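Local structure of methylthioribose-1-phosphate isomerase (Saccharomyces cerevisiae, 1W2W) at residues 51-56 with 109-114. The protein catalyses the interconversion of methylthioribose-1-phosphate and methylthioribulose-1-phosphate in the methionine salvage pathway; this chain is its N-terminal part. Residues are numbered along the deposited sequence; the frame is centred on the assembly and turned at random.
Sequences RGAPAI and AVNLSN. With SO4 (sulfate ion), chain I.
The carboxamide of N111 lies against the first turn of helix 53-73 with both of its ends: OD1 comes to 3.4 Å from A53 CB, while ND2 approaches P54 CA at 3.9 Å. These are van der Waals touches, and the polar end of N111 looks instead to another protein chain, where OD1 bonds a polar side chain. The second flat group, the R51 guanidinium, takes a sulfate at its edge. O3 of that ion lies in the guanidinium plane, 2.9 Å from R51 NE in a nearly straight bond (N-H...O 164°), and is met less squarely by R51 NH2 at 3.3 Å. Bends at chi2 (60°) and chi3 (53°) curl the arginine chain round the ion. G52, the N-cap, donates its backbone N to sulfate O1 at 2.9 Å. R106 and residues of another protein chain also bond the sulfate, and R51 NH1 and NH2 reach Q23 OE1 and N182 O.

Between the helices, the methyls of A53 and A109 meet at 3.6 Å, and I56 CG2 packs on L112 CB, the two side chains crossing at about a right angle. A water bridges the two backbones, donating to A53 O and accepting from L112 N. A leucine at R51 would probably leave O3 without its in-plane donors and Q23 OE1 without its mate. Arginine, backbone N-H and helix start together make an anion site, consistent with a place for the substrate phosphate, while mainly apolar contacts and one water join helices 53-73 and 111-124 beside it.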
# COMPACT_ATOMS: atom_id res chain seq x y z
N ARG A 51 -1.51 20.01 2.48
CA ARG A 51 -2.06 19.35 1.31
C ARG A 51 -3.54 19.10 1.52
O ARG A 51 -4.09 19.48 2.56
CB ARG A 51 -1.29 18.06 0.96
CG ARG A 51 -0.75 17.26 2.16
CD ARG A 51 -1.84 16.79 3.12
NE ARG A 51 -2.89 16.07 2.40
CZ ARG A 51 -4.12 15.85 2.86
NH1 ARG A 51 -4.49 16.28 4.06
NH2 ARG A 51 -5.00 15.18 2.10
N GLY A 52 -4.19 18.49 0.54
CA GLY A 52 -5.65 18.53 0.53
C GLY A 52 -6.12 19.67 -0.35
O GLY A 52 -5.72 20.82 -0.17
N ALA A 53 -6.98 19.36 -1.32
CA ALA A 53 -7.27 20.35 -2.36
C ALA A 53 -7.73 21.72 -1.84
O ALA A 53 -7.16 22.75 -2.22
CB ALA A 53 -8.25 19.80 -3.40
N PRO A 54 -8.77 21.76 -1.00
CA PRO A 54 -9.21 23.04 -0.46
C PRO A 54 -8.19 23.70 0.46
O PRO A 54 -8.04 24.92 0.37
CB PRO A 54 -10.52 22.71 0.27
CG PRO A 54 -10.94 21.36 -0.33
CD PRO A 54 -9.61 20.64 -0.52
N ALA A 55 -7.51 22.94 1.31
CA ALA A 55 -6.48 23.55 2.16
C ALA A 55 -5.39 24.22 1.34
O ALA A 55 -4.88 25.29 1.71
CB ALA A 55 -5.87 22.50 3.10
N ILE A 56 -5.02 23.59 0.23
CA ILE A 56 -4.04 24.19 -0.68
C ILE A 56 -4.50 25.56 -1.17
O ILE A 56 -3.74 26.53 -1.11
CB ILE A 56 -3.74 23.24 -1.85
CG1 ILE A 56 -3.01 21.99 -1.34
CG2 ILE A 56 -2.97 23.97 -2.96
CD1 ILE A 56 -2.99 20.84 -2.32
N ALA A 109 -4.89 19.43 -8.41
CA ALA A 109 -6.09 19.96 -7.77
C ALA A 109 -6.41 21.36 -8.28
O ALA A 109 -5.52 22.23 -8.34
CB ALA A 109 -5.97 19.97 -6.24
N VAL A 110 -7.67 21.58 -8.63
CA VAL A 110 -8.08 22.79 -9.32
C VAL A 110 -8.45 23.91 -8.36
O VAL A 110 -8.53 25.07 -8.76
CB VAL A 110 -9.23 22.51 -10.32
CG1 VAL A 110 -10.53 22.18 -9.58
CG2 VAL A 110 -9.42 23.67 -11.31
N ASN A 111 -8.69 23.58 -7.09
CA ASN A 111 -9.12 24.59 -6.12
C ASN A 111 -8.22 25.82 -6.13
O ASN A 111 -8.69 26.96 -6.13
CB ASN A 111 -9.19 23.99 -4.72
CG ASN A 111 -10.27 22.95 -4.62
OD1 ASN A 111 -10.20 21.92 -5.29
ND2 ASN A 111 -11.31 23.22 -3.80
N LEU A 112 -6.91 25.58 -6.16
CA LEU A 112 -5.96 26.69 -6.11
C LEU A 112 -6.16 27.64 -7.29
O LEU A 112 -6.29 28.85 -7.09
CB LEU A 112 -4.52 26.18 -6.03
CG LEU A 112 -3.41 27.25 -5.97
CD1 LEU A 112 -3.57 28.07 -4.69
CD2 LEU A 112 -2.00 26.63 -6.09
N SER A 113 -6.18 27.09 -8.50
CA SER A 113 -6.42 27.90 -9.71
C SER A 113 -7.72 28.67 -9.59
O SER A 113 -7.79 29.87 -9.90
CB SER A 113 -6.41 27.03 -10.97
OG SER A 113 -6.82 27.76 -12.13
N ASN A 114 -8.77 27.98 -9.14
CA ASN A 114 -10.06 28.63 -9.02
C ASN A 114 -10.03 29.86 -8.11
O ASN A 114 -10.64 30.90 -8.41
CB ASN A 114 -11.14 27.63 -8.60
CG ASN A 114 -11.55 26.70 -9.75
OD1 ASN A 114 -11.33 27.01 -10.93
ND2 ASN A 114 -12.14 25.57 -9.40
S SO4 I . -3.12 15.58 -1.62
O1 SO4 I . -3.09 17.05 -1.66
O2 SO4 I . -2.12 15.08 -2.57
O3 SO4 I . -2.77 15.12 -0.29
O4 SO4 I . -4.45 15.13 -2.02
O HOH W 1 -5.82 23.12 -4.77